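Local coordinates for protein redox-sensing transcriptional repressor Rex (Thermus thermophilus, PDB 2DT5) that represses transcription as a DNA-binding homodimer, probably modulating gene expression in response to the cellular NADH/NAD(+) redox state, at residues V148-A153 against F171-L176; G167-A172 against E185-L190. The protein carries 1 engineered substitution. One frame throughout, in Å; residues are numbered along the deposited sequence.

Interaction 1 of 2, residues V148-A153 against F171-L176; sequences VPREAA and FAPVVL. With NAD (nicotinamide-adenine-dinucleotide), chain L.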
ATOM      1  N   VAL B 148       1.434 -15.689  -7.937  1.00 32.55           N
ATOM      2  CA  VAL B 148       1.668 -16.437  -9.171  1.00 28.77           C
ATOM      3  C   VAL B 148       1.492 -15.427 -10.300  1.00 32.91           C
ATOM      4  O   VAL B 148       0.919 -14.354 -10.088  1.00 28.00           O
ATOM      5  CB  VAL B 148       0.637 -17.601  -9.366  1.00 31.73           C
ATOM      6  CG1 VAL B 148       0.696 -18.556  -8.190  1.00 30.23           C
ATOM      7  CG2 VAL B 148      -0.774 -17.046  -9.525  1.00 23.25           C
ATOM      8  N   PRO B 149       1.994 -15.736 -11.509  1.00 29.37           N
ATOM      9  CA  PRO B 149       1.830 -14.788 -12.619  1.00 32.72           C
ATOM     10  C   PRO B 149       0.335 -14.505 -12.852  1.00 31.11           C
ATOM     11  O   PRO B 149      -0.520 -15.307 -12.468  1.00 34.38           O
ATOM     12  CB  PRO B 149       2.451 -15.530 -13.807  1.00 36.83           C
ATOM     13  CG  PRO B 149       3.463 -16.413 -13.175  1.00 33.44           C
ATOM     14  CD  PRO B 149       2.743 -16.925 -11.942  1.00 35.45           C
ATOM     15  N   ARG B 150       0.034 -13.371 -13.475  1.00 31.23           N
ATOM     16  CA  ARG B 150      -1.344 -12.974 -13.767  1.00 42.41           C
ATOM     17  C   ARG B 150      -2.163 -14.081 -14.426  1.00 43.51           C
ATOM     18  O   ARG B 150      -3.275 -14.420 -13.992  1.00 36.69           O
ATOM     19  CB  ARG B 150      -1.348 -11.752 -14.691  1.00 47.05           C
ATOM     20  CG  ARG B 150      -2.734 -11.338 -15.144  1.00 61.35           C
ATOM     21  CD  ARG B 150      -2.732  -9.960 -15.775  1.00 71.16           C
ATOM     22  NE  ARG B 150      -4.084  -9.401 -15.809  1.00 85.75           N
ATOM     23  CZ  ARG B 150      -4.366  -8.122 -16.056  1.00 91.71           C
ATOM     24  NH1 ARG B 150      -3.389  -7.254 -16.295  1.00 95.27           N
ATOM     25  NH2 ARG B 150      -5.629  -7.708 -16.052  1.00 94.18           N
ATOM     26  N   GLU B 151      -1.594 -14.635 -15.487  1.00 43.88           N
ATOM     27  CA  GLU B 151      -2.243 -15.678 -16.253  1.00 45.33           C
ATOM     28  C   GLU B 151      -2.681 -16.882 -15.433  1.00 39.80           C
ATOM     29  O   GLU B 151      -3.646 -17.545 -15.780  1.00 43.59           O
ATOM     30  CB  GLU B 151      -1.321 -16.129 -17.390  1.00 51.97           C
ATOM     31  CG  GLU B 151      -1.101 -15.088 -18.498  1.00 65.83           C
ATOM     32  CD  GLU B 151      -0.389 -13.813 -18.025  1.00 76.30           C
ATOM     33  OE1 GLU B 151       0.646 -13.914 -17.319  1.00 73.70           O
ATOM     34  OE2 GLU B 151      -0.861 -12.709 -18.384  1.00 78.22           O
ATOM     35  N   ALA B 152      -1.990 -17.168 -14.339  1.00 35.11           N
ATOM     36  CA  ALA B 152      -2.360 -18.324 -13.535  1.00 37.84           C
ATOM     37  C   ALA B 152      -3.148 -17.997 -12.279  1.00 31.40           C
ATOM     38  O   ALA B 152      -3.595 -18.898 -11.582  1.00 37.15           O
ATOM     39  CB  ALA B 152      -1.098 -19.113 -13.152  1.00 37.00           C
ATOM     40  N   ALA B 153      -3.338 -16.713 -12.005  1.00 32.91           N
ATOM     41  CA  ALA B 153      -4.007 -16.245 -10.758  1.00 32.68           C
ATOM     42  C   ALA B 153      -5.409 -16.800 -10.422  1.00 38.85           C
ATOM     43  O   ALA B 153      -5.600 -17.387  -9.359  1.00 37.17           O
ATOM     44  CB  ALA B 153      -4.067 -14.724 -10.775  1.00 31.72           C
ATOM     45  N   PHE B 171      -1.461 -10.495  -4.888  1.00 31.00           N
ATOM     46  CA  PHE B 171      -0.442  -9.607  -5.447  1.00 30.72           C
ATOM     47  C   PHE B 171      -0.500  -9.563  -6.974  1.00 29.44           C
ATOM     48  O   PHE B 171       0.009  -8.623  -7.588  1.00 28.60           O
ATOM     49  CB  PHE B 171       0.963 -10.037  -5.020  1.00 26.01           C
ATOM     50  CG  PHE B 171       1.220  -9.906  -3.538  1.00 27.61           C
ATOM     51  CD1 PHE B 171       0.660 -10.810  -2.638  1.00 23.67           C
ATOM     52  CD2 PHE B 171       2.001  -8.861  -3.050  1.00 27.61           C
ATOM     53  CE1 PHE B 171       0.872 -10.684  -1.264  1.00 27.44           C
ATOM     54  CE2 PHE B 171       2.226  -8.713  -1.672  1.00 27.22           C
ATOM     55  CZ  PHE B 171       1.662  -9.624  -0.779  1.00 30.50           C
ATOM     56  N   ALA B 172      -1.102 -10.580  -7.583  1.00 28.42           N
ATOM     57  CA  ALA B 172      -1.204 -10.625  -9.050  1.00 27.44           C
ATOM     58  C   ALA B 172      -2.021  -9.446  -9.573  1.00 29.50           C
ATOM     59  O   ALA B 172      -3.067  -9.108  -9.016  1.00 32.72           O
ATOM     60  CB  ALA B 172      -1.838 -11.943  -9.490  1.00 28.48           C
ATOM     61  N   PRO B 173      -1.550  -8.793 -10.643  1.00 30.05           N
ATOM     62  CA  PRO B 173      -2.263  -7.644 -11.213  1.00 34.22           C
ATOM     63  C   PRO B 173      -3.510  -8.069 -11.968  1.00 35.80           C
ATOM     64  O   PRO B 173      -3.566  -7.930 -13.184  1.00 31.91           O
ATOM     65  CB  PRO B 173      -1.222  -7.020 -12.147  1.00 33.40           C
ATOM     66  CG  PRO B 173      -0.506  -8.246 -12.669  1.00 32.45           C
ATOM     67  CD  PRO B 173      -0.328  -9.092 -11.412  1.00 30.31           C
ATOM     68  N   VAL B 174      -4.499  -8.587 -11.244  1.00 35.11           N
ATOM     69  CA  VAL B 174      -5.739  -9.032 -11.857  1.00 39.77           C
ATOM     70  C   VAL B 174      -6.837  -9.127 -10.795  1.00 45.12           C
ATOM     71  O   VAL B 174      -6.557  -9.351  -9.613  1.00 44.86           O
ATOM     72  CB  VAL B 174      -5.561 -10.411 -12.510  1.00 41.53           C
ATOM     73  CG1 VAL B 174      -5.360 -11.474 -11.430  1.00 36.73           C
ATOM     74  CG2 VAL B 174      -6.781 -10.737 -13.375  1.00 46.40           C
ATOM     75  N   VAL B 175      -8.087  -8.941 -11.206  1.00 43.58           N
ATOM     76  CA  VAL B 175      -9.190  -9.022 -10.257  1.00 41.90           C
ATOM     77  C   VAL B 175      -9.674 -10.457 -10.213  1.00 40.36           C
ATOM     78  O   VAL B 175     -10.040 -11.026 -11.234  1.00 44.56           O
ATOM     79  CB  VAL B 175     -10.342  -8.115 -10.662  1.00 45.25           C
ATOM     80  CG1 VAL B 175     -11.392  -8.110  -9.571  1.00 43.97           C
ATOM     81  CG2 VAL B 175      -9.820  -6.715 -10.920  1.00 45.96           C
ATOM     82  N   LEU B 176      -9.658 -11.039  -9.021  1.00 35.72           N
ATOM     83  CA  LEU B 176     -10.064 -12.418  -8.842  1.00 35.81           C
ATOM     84  C   LEU B 176     -11.570 -12.577  -8.725  1.00 43.77           C
ATOM     85  O   LEU B 176     -12.285 -11.650  -8.354  1.00 43.45           O
ATOM     86  CB  LEU B 176      -9.406 -13.002  -7.592  1.00 32.36           C
ATOM     87  CG  LEU B 176      -7.874 -12.880  -7.499  1.00 33.37           C
ATOM     88  CD1 LEU B 176      -7.423 -13.465  -6.179  1.00 32.05           C
ATOM     89  CD2 LEU B 176      -7.198 -13.600  -8.664  1.00 32.13           C
TER
HETATM   90  PA  NAD L 302       7.895 -15.478 -10.994  1.00 32.75           P
HETATM   91  O1A NAD L 302       9.291 -15.258 -10.507  1.00 31.61           O
HETATM   92  O2A NAD L 302       7.663 -15.848 -12.427  1.00 36.83           O
HETATM   93  O5B NAD L 302       7.294 -16.549 -10.033  1.00 26.24           O
HETATM   94  C5B NAD L 302       5.946 -17.064 -10.172  1.00 29.88           C
HETATM   95  C4B NAD L 302       5.942 -18.412  -9.496  1.00 29.10           C
HETATM   96  O4B NAD L 302       4.557 -18.873  -9.636  1.00 34.36           O
HETATM   97  C3B NAD L 302       6.784 -19.554 -10.189  1.00 34.27           C
HETATM   98  O3B NAD L 302       7.701 -20.137  -9.212  1.00 26.39           O
HETATM   99  C2B NAD L 302       5.759 -20.567 -10.694  1.00 33.57           C
HETATM  100  O2B NAD L 302       6.148 -21.886 -10.765  1.00 34.61           O
HETATM  101  C1B NAD L 302       4.619 -20.275  -9.722  1.00 35.22           C
HETATM  102  N9A NAD L 302       3.325 -20.681 -10.202  1.00 35.39           N
HETATM  103  C8A NAD L 302       2.675 -20.578 -11.440  1.00 30.48           C
HETATM  104  N7A NAD L 302       1.458 -21.091 -11.429  1.00 31.22           N
HETATM  105  C5A NAD L 302       1.232 -21.566 -10.187  1.00 35.11           C
HETATM  106  C6A NAD L 302       0.085 -22.235  -9.557  1.00 44.14           C
HETATM  107  N6A NAD L 302      -1.026 -22.500 -10.208  1.00 44.72           N
HETATM  108  N1A NAD L 302       0.266 -22.568  -8.211  1.00 40.14           N
HETATM  109  C2A NAD L 302       1.378 -22.327  -7.485  1.00 38.09           C
HETATM  110  N3A NAD L 302       2.497 -21.692  -8.043  1.00 36.20           N
HETATM  111  C4A NAD L 302       2.382 -21.334  -9.396  1.00 32.86           C
HETATM  112  O3  NAD L 302       7.028 -14.161 -10.708  1.00 31.69           O
HETATM  113  PN  NAD L 302       7.281 -12.881  -9.700  1.00 29.21           P
HETATM  114  O1N NAD L 302       8.151 -11.900 -10.374  1.00 29.94           O
HETATM  115  O2N NAD L 302       7.707 -13.467  -8.394  1.00 27.42           O
HETATM  116  O5D NAD L 302       5.788 -12.265  -9.652  1.00 30.93           O
HETATM  117  C5D NAD L 302       4.702 -13.014  -9.031  1.00 25.21           C
HETATM  118  C4D NAD L 302       3.449 -12.227  -9.121  1.00 29.45           C
HETATM  119  O4D NAD L 302       3.634 -10.930  -8.375  1.00 28.36           O
HETATM  120  C3D NAD L 302       3.049 -11.776 -10.588  1.00 27.44           C
HETATM  121  O3D NAD L 302       1.616 -11.842 -10.755  1.00 34.58           O
HETATM  122  C2D NAD L 302       3.523 -10.335 -10.623  1.00 24.07           C
HETATM  123  O2D NAD L 302       2.968  -9.566 -11.638  1.00 30.78           O
HETATM  124  C1D NAD L 302       3.135  -9.869  -9.174  1.00 29.64           C
HETATM  125  N1N NAD L 302       3.737  -8.545  -8.866  1.00 31.73           N
HETATM  126  C2N NAD L 302       2.969  -7.729  -7.989  1.00 32.70           C
HETATM  127  C3N NAD L 302       3.478  -6.694  -7.338  1.00 28.93           C
HETATM  128  C7N NAD L 302       2.595  -5.854  -6.467  1.00 32.65           C
HETATM  129  O7N NAD L 302       3.038  -4.753  -6.072  1.00 29.94           O
HETATM  130  N7N NAD L 302       1.353  -6.289  -6.187  1.00 27.50           N
HETATM  131  C4N NAD L 302       4.952  -6.324  -7.475  1.00 31.92           C
HETATM  132  C5N NAD L 302       5.748  -7.593  -7.716  1.00 33.45           C
HETATM  133  C6N NAD L 302       5.198  -8.477  -8.675  1.00 29.77           C
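With its CG turned opposite the backbone N (chi1 175°) and its chain extended to NE, Arg150 reaches from the start of helix 150-163 across Pro173 and Val174. Arg150 CB meets the ring at Pro173 CG, 4.1 Å away, and further out CG and NE lean on Val174 CB. The flat guanidinium has the Pro173 carbonyl over one face, with Arg150 CZ 3.0 Å from Pro173 O. Neither NE nor NH1 points well enough at this oxygen to form a hydrogen bond, so any attraction is probably electrostatic, charge against carbonyl dipole. Val174 sets CG1 between its own backbone N and carbonyl carbon (chi1 69°), which directs that branch at the helix, 3.6 Å from Ala153 CB. The same alanine methyl touches Ala172 CB at 3.8 Å and Leu176 CD2 at 3.9 Å, so one methyl serves three apolar groups of the loop. The loop bends in an inverse gamma turn centred on Pro173, closed by Val174 N donating to Ala172 O at 2.7 Å. NAD lies along the same seam. Its ribose hydroxyl O3D donates to Val148 O at 2.7 Å, Pro173 CD sits 3.3 Å from the neighbouring hydroxyl O2D, and Val148 CG1 rests against the adenine. A glycine in place of Pro173 would probably cost both Arg150 CB and the ribose hydroxyls the ring they rest against, and free the turn to flex. Tyr98 of the second subunit also packs on Pro173. Loops that follow parallel strands 143-146 and 167-170 thus meet beside the start of a helix and line the dinucleotide pocket, as is typical of the Rossmann fold.

Interaction 2 of 2, residues G167-A172 against E185-L190; sequences GILNFA and ENVDFL. With NAD (nicotinamide-adenine-dinucleotide), chain L.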
ATOM      1  N   GLY B 167      -9.312 -16.130   3.197  1.00 33.09           N
ATOM      2  CA  GLY B 167      -8.961 -14.844   2.630  1.00 33.44           C
ATOM      3  C   GLY B 167      -7.741 -14.956   1.732  1.00 30.81           C
ATOM      4  O   GLY B 167      -6.896 -15.835   1.906  1.00 36.25           O
ATOM      5  N   ILE B 168      -7.652 -14.064   0.755  1.00 32.76           N
ATOM      6  CA  ILE B 168      -6.511 -14.057  -0.153  1.00 32.43           C
ATOM      7  C   ILE B 168      -5.951 -12.647  -0.286  1.00 34.54           C
ATOM      8  O   ILE B 168      -6.669 -11.709  -0.632  1.00 29.97           O
ATOM      9  CB  ILE B 168      -6.882 -14.534  -1.588  1.00 27.25           C
ATOM     10  CG1 ILE B 168      -7.457 -15.955  -1.564  1.00 33.03           C
ATOM     11  CG2 ILE B 168      -5.661 -14.473  -2.488  1.00 27.86           C
ATOM     12  CD1 ILE B 168      -7.901 -16.458  -2.919  1.00 33.17           C
ATOM     13  N   LEU B 169      -4.668 -12.518  -0.012  1.00 28.34           N
ATOM     14  CA  LEU B 169      -3.953 -11.276  -0.205  1.00 31.43           C
ATOM     15  C   LEU B 169      -3.367 -11.465  -1.601  1.00 31.84           C
ATOM     16  O   LEU B 169      -2.371 -12.168  -1.792  1.00 24.19           O
ATOM     17  CB  LEU B 169      -2.858 -11.048   0.829  1.00 30.41           C
ATOM     18  CG  LEU B 169      -2.194  -9.671   0.872  1.00 31.94           C
ATOM     19  CD1 LEU B 169      -3.225  -8.618   1.255  1.00 27.68           C
ATOM     20  CD2 LEU B 169      -1.016  -9.660   1.847  1.00 26.69           C
ATOM     21  N   ASN B 170      -4.003 -10.838  -2.585  1.00 27.11           N
ATOM     22  CA  ASN B 170      -3.672 -10.990  -3.996  1.00 30.26           C
ATOM     23  C   ASN B 170      -2.645 -10.009  -4.522  1.00 28.91           C
ATOM     24  O   ASN B 170      -2.909  -8.808  -4.583  1.00 29.51           O
ATOM     25  CB  ASN B 170      -4.954 -10.843  -4.819  1.00 22.37           C
ATOM     26  CG  ASN B 170      -4.693 -10.896  -6.303  1.00 31.78           C
ATOM     27  OD1 ASN B 170      -5.282 -10.137  -7.085  1.00 32.15           O
ATOM     28  ND2 ASN B 170      -3.809 -11.797  -6.705  1.00 25.01           N
ATOM     29  N   PHE B 171      -1.461 -10.495  -4.888  1.00 31.00           N
ATOM     30  CA  PHE B 171      -0.442  -9.607  -5.447  1.00 30.72           C
ATOM     31  C   PHE B 171      -0.500  -9.563  -6.974  1.00 29.44           C
ATOM     32  O   PHE B 171       0.009  -8.623  -7.588  1.00 28.60           O
ATOM     33  CB  PHE B 171       0.963 -10.037  -5.020  1.00 26.01           C
ATOM     34  CG  PHE B 171       1.220  -9.906  -3.538  1.00 27.61           C
ATOM     35  CD1 PHE B 171       0.660 -10.810  -2.638  1.00 23.67           C
ATOM     36  CD2 PHE B 171       2.001  -8.861  -3.050  1.00 27.61           C
ATOM     37  CE1 PHE B 171       0.872 -10.684  -1.264  1.00 27.44           C
ATOM     38  CE2 PHE B 171       2.226  -8.713  -1.672  1.00 27.22           C
ATOM     39  CZ  PHE B 171       1.662  -9.624  -0.779  1.00 30.50           C
ATOM     40  N   ALA B 172      -1.102 -10.580  -7.583  1.00 28.42           N
ATOM     41  CA  ALA B 172      -1.204 -10.625  -9.050  1.00 27.44           C
ATOM     42  C   ALA B 172      -2.021  -9.446  -9.573  1.00 29.50           C
ATOM     43  O   ALA B 172      -3.067  -9.108  -9.016  1.00 32.72           O
ATOM     44  CB  ALA B 172      -1.838 -11.943  -9.490  1.00 28.48           C
ATOM     45  N   GLU B 185      -8.084  -8.994  -0.841  1.00 32.91           N
ATOM     46  CA  GLU B 185      -7.422  -7.689  -0.787  1.00 32.97           C
ATOM     47  C   GLU B 185      -6.305  -7.760  -1.805  1.00 29.97           C
ATOM     48  O   GLU B 185      -5.494  -8.690  -1.774  1.00 28.64           O
ATOM     49  CB  GLU B 185      -6.816  -7.428   0.593  1.00 30.28           C
ATOM     50  CG  GLU B 185      -7.843  -7.118   1.668  1.00 38.98           C
ATOM     51  CD  GLU B 185      -8.374  -5.688   1.557  1.00 47.53           C
ATOM     52  OE1 GLU B 185      -9.584  -5.476   1.809  1.00 37.30           O
ATOM     53  OE2 GLU B 185      -7.571  -4.782   1.233  1.00 39.35           O
ATOM     54  N   ASN B 186      -6.285  -6.794  -2.715  1.00 27.83           N
ATOM     55  CA  ASN B 186      -5.262  -6.727  -3.747  1.00 32.03           C
ATOM     56  C   ASN B 186      -4.152  -5.786  -3.307  1.00 33.58           C
ATOM     57  O   ASN B 186      -4.409  -4.711  -2.756  1.00 33.10           O
ATOM     58  CB  ASN B 186      -5.873  -6.230  -5.049  1.00 33.83           C
ATOM     59  CG  ASN B 186      -7.024  -7.093  -5.496  1.00 30.55           C
ATOM     60  OD1 ASN B 186      -6.869  -8.292  -5.665  1.00 28.54           O
ATOM     61  ND2 ASN B 186      -8.191  -6.491  -5.665  1.00 38.49           N
ATOM     62  N   VAL B 187      -2.915  -6.195  -3.538  1.00 31.22           N
ATOM     63  CA  VAL B 187      -1.782  -5.369  -3.149  1.00 26.22           C
ATOM     64  C   VAL B 187      -1.289  -4.601  -4.358  1.00 27.81           C
ATOM     65  O   VAL B 187      -1.337  -5.095  -5.483  1.00 26.23           O
ATOM     66  CB  VAL B 187      -0.590  -6.231  -2.635  1.00 31.79           C
ATOM     67  CG1 VAL B 187       0.581  -5.314  -2.234  1.00 33.65           C
ATOM     68  CG2 VAL B 187      -1.043  -7.123  -1.470  1.00 28.79           C
ATOM     69  N   ASP B 188      -0.835  -3.379  -4.130  1.00 29.98           N
ATOM     70  CA  ASP B 188      -0.261  -2.590  -5.216  1.00 34.75           C
ATOM     71  C   ASP B 188       0.942  -1.897  -4.611  1.00 32.23           C
ATOM     72  O   ASP B 188       0.809  -0.869  -3.975  1.00 29.88           O
ATOM     73  CB  ASP B 188      -1.265  -1.567  -5.749  1.00 42.09           C
ATOM     74  CG  ASP B 188      -0.638  -0.603  -6.729  1.00 40.96           C
ATOM     75  OD1 ASP B 188       0.297  -1.007  -7.456  1.00 46.51           O
ATOM     76  OD2 ASP B 188      -1.087   0.559  -6.775  1.00 54.92           O
ATOM     77  N   PHE B 189       2.111  -2.507  -4.776  1.00 30.81           N
ATOM     78  CA  PHE B 189       3.357  -1.988  -4.231  1.00 34.89           C
ATOM     79  C   PHE B 189       3.785  -0.688  -4.875  1.00 37.10           C
ATOM     80  O   PHE B 189       4.691  -0.030  -4.387  1.00 35.98           O
ATOM     81  CB  PHE B 189       4.479  -3.027  -4.397  1.00 32.98           C
ATOM     82  CG  PHE B 189       4.532  -4.045  -3.297  1.00 31.26           C
ATOM     83  CD1 PHE B 189       5.133  -5.272  -3.501  1.00 30.68           C
ATOM     84  CD2 PHE B 189       3.996  -3.765  -2.044  1.00 32.83           C
ATOM     85  CE1 PHE B 189       5.205  -6.215  -2.474  1.00 36.78           C
ATOM     86  CE2 PHE B 189       4.064  -4.694  -1.015  1.00 34.01           C
ATOM     87  CZ  PHE B 189       4.670  -5.924  -1.229  1.00 31.93           C
ATOM     88  N   LEU B 190       3.144  -0.318  -5.976  1.00 37.26           N
ATOM     89  CA  LEU B 190       3.507   0.919  -6.657  1.00 37.90           C
ATOM     90  C   LEU B 190       2.582   2.095  -6.337  1.00 37.19           C
ATOM     91  O   LEU B 190       2.755   3.190  -6.860  1.00 32.55           O
ATOM     92  CB  LEU B 190       3.579   0.685  -8.174  1.00 34.32           C
ATOM     93  CG  LEU B 190       4.714  -0.258  -8.616  1.00 34.54           C
ATOM     94  CD1 LEU B 190       4.942  -0.134 -10.115  1.00 43.19           C
ATOM     95  CD2 LEU B 190       5.976   0.099  -7.901  1.00 38.11           C
TER
HETATM   96  PA  NAD L 302       7.895 -15.478 -10.994  1.00 32.75           P
HETATM   97  O1A NAD L 302       9.291 -15.258 -10.507  1.00 31.61           O
HETATM   98  O2A NAD L 302       7.663 -15.848 -12.427  1.00 36.83           O
HETATM   99  O5B NAD L 302       7.294 -16.549 -10.033  1.00 26.24           O
HETATM  100  C5B NAD L 302       5.946 -17.064 -10.172  1.00 29.88           C
HETATM  101  C4B NAD L 302       5.942 -18.412  -9.496  1.00 29.10           C
HETATM  102  O4B NAD L 302       4.557 -18.873  -9.636  1.00 34.36           O
HETATM  103  C3B NAD L 302       6.784 -19.554 -10.189  1.00 34.27           C
HETATM  104  O3B NAD L 302       7.701 -20.137  -9.212  1.00 26.39           O
HETATM  105  C2B NAD L 302       5.759 -20.567 -10.694  1.00 33.57           C
HETATM  106  O2B NAD L 302       6.148 -21.886 -10.765  1.00 34.61           O
HETATM  107  C1B NAD L 302       4.619 -20.275  -9.722  1.00 35.22           C
HETATM  108  N9A NAD L 302       3.325 -20.681 -10.202  1.00 35.39           N
HETATM  109  C8A NAD L 302       2.675 -20.578 -11.440  1.00 30.48           C
HETATM  110  N7A NAD L 302       1.458 -21.091 -11.429  1.00 31.22           N
HETATM  111  C5A NAD L 302       1.232 -21.566 -10.187  1.00 35.11           C
HETATM  112  C6A NAD L 302       0.085 -22.235  -9.557  1.00 44.14           C
HETATM  113  N6A NAD L 302      -1.026 -22.500 -10.208  1.00 44.72           N
HETATM  114  N1A NAD L 302       0.266 -22.568  -8.211  1.00 40.14           N
HETATM  115  C2A NAD L 302       1.378 -22.327  -7.485  1.00 38.09           C
HETATM  116  N3A NAD L 302       2.497 -21.692  -8.043  1.00 36.20           N
HETATM  117  C4A NAD L 302       2.382 -21.334  -9.396  1.00 32.86           C
HETATM  118  O3  NAD L 302       7.028 -14.161 -10.708  1.00 31.69           O
HETATM  119  PN  NAD L 302       7.281 -12.881  -9.700  1.00 29.21           P
HETATM  120  O1N NAD L 302       8.151 -11.900 -10.374  1.00 29.94           O
HETATM  121  O2N NAD L 302       7.707 -13.467  -8.394  1.00 27.42           O
HETATM  122  O5D NAD L 302       5.788 -12.265  -9.652  1.00 30.93           O
HETATM  123  C5D NAD L 302       4.702 -13.014  -9.031  1.00 25.21           C
HETATM  124  C4D NAD L 302       3.449 -12.227  -9.121  1.00 29.45           C
HETATM  125  O4D NAD L 302       3.634 -10.930  -8.375  1.00 28.36           O
HETATM  126  C3D NAD L 302       3.049 -11.776 -10.588  1.00 27.44           C
HETATM  127  O3D NAD L 302       1.616 -11.842 -10.755  1.00 34.58           O
HETATM  128  C2D NAD L 302       3.523 -10.335 -10.623  1.00 24.07           C
HETATM  129  O2D NAD L 302       2.968  -9.566 -11.638  1.00 30.78           O
HETATM  130  C1D NAD L 302       3.135  -9.869  -9.174  1.00 29.64           C
HETATM  131  N1N NAD L 302       3.737  -8.545  -8.866  1.00 31.73           N
HETATM  132  C2N NAD L 302       2.969  -7.729  -7.989  1.00 32.70           C
HETATM  133  C3N NAD L 302       3.478  -6.694  -7.338  1.00 28.93           C
HETATM  134  C7N NAD L 302       2.595  -5.854  -6.467  1.00 32.65           C
HETATM  135  O7N NAD L 302       3.038  -4.753  -6.072  1.00 29.94           O
HETATM  136  N7N NAD L 302       1.353  -6.289  -6.187  1.00 27.50           N
HETATM  137  C4N NAD L 302       4.952  -6.324  -7.475  1.00 31.92           C
HETATM  138  C5N NAD L 302       5.748  -7.593  -7.716  1.00 33.45           C
HETATM  139  C6N NAD L 302       5.198  -8.477  -8.675  1.00 29.77           C
HETATM  140  O   HOH W   1      -3.039  -7.054  -6.794  1.00 25.86           O
HETATM  141  O   HOH W   2      -1.106  -5.834  -8.742  1.00 38.87           O
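Leu169 and Asn170 pair with Glu185 and Asn186 as parallel neighbours at one border of the Rossmann sheet, where strand 183-186 is outermost within the chain. Glu185 N donates to Ile168 O, Asn170 N returns a bond to Glu185 O at 2.7 Å, and Val187 N reaches Asn170 O at 2.8 Å, carrying the pairing just past the strand ends. There Phe171 takes over with its side chain, CG opposite the carbonyl carbon and beside the backbone N (chi1 -66°), which turns the ring to Val187. Phe171 CB lies 3.9 Å from the NAD carboxamide nitrogen N7N. Phe171 CD2 meets Val187 CB at 3.7 Å. The ring then spreads over the valine: Val187 CG2 stands 3.7 Å from the Phe171 ring centroid, close to the normal, in a CH-pi contact. Phe171 CG and, at the tip, CZ lie against this methyl too. It also touches Leu169 CG, so one branch of Val187 is shared by leucine and phenylalanine. At the rim, Phe171 CE2 comes 3.7 Å from Phe189 CZ, which lies near the plane of the Phe171 ring. The two rings form an offset edge-to-face pair with planes at 62°, the edge of Phe171 turned toward the face of Phe189. Phe171 also touches Leu91 and Leu95 of helix 90-96. The second subunit covers the sheet border: its Phe189 packs on Leu169, and its Arg195 forms a salt bridge with Glu185 OE2. The first residue after each strand offers its carbonyl to the nicotinamide: NAD N7N donates to Phe171 O and, more bent, to Val187 O (140° at the hydrogen), each at 3.0 Å.

Both interactions share Phe171 and Ala172, where strand 167-170 gives way to the following loop, and both touch the same NAD. Interaction 2 is the buried one, half the distance from the chain centre, and relies on backbone bonds between neighbouring strands followed by aromatic packing. Interaction 1 is only partly buried: it joins helix 150-163 to the loop with no hydrogen bond between its segments, using small apolar groups inside and an arginine outside. Interaction 1 meets the adenine and the ribose, while the carboxamide is held where the two chain segments leave the sheet, Phe171 belonging to both. Leu176 CD1 packs on Asn170 CG, 3.8 Å away, tying the two together.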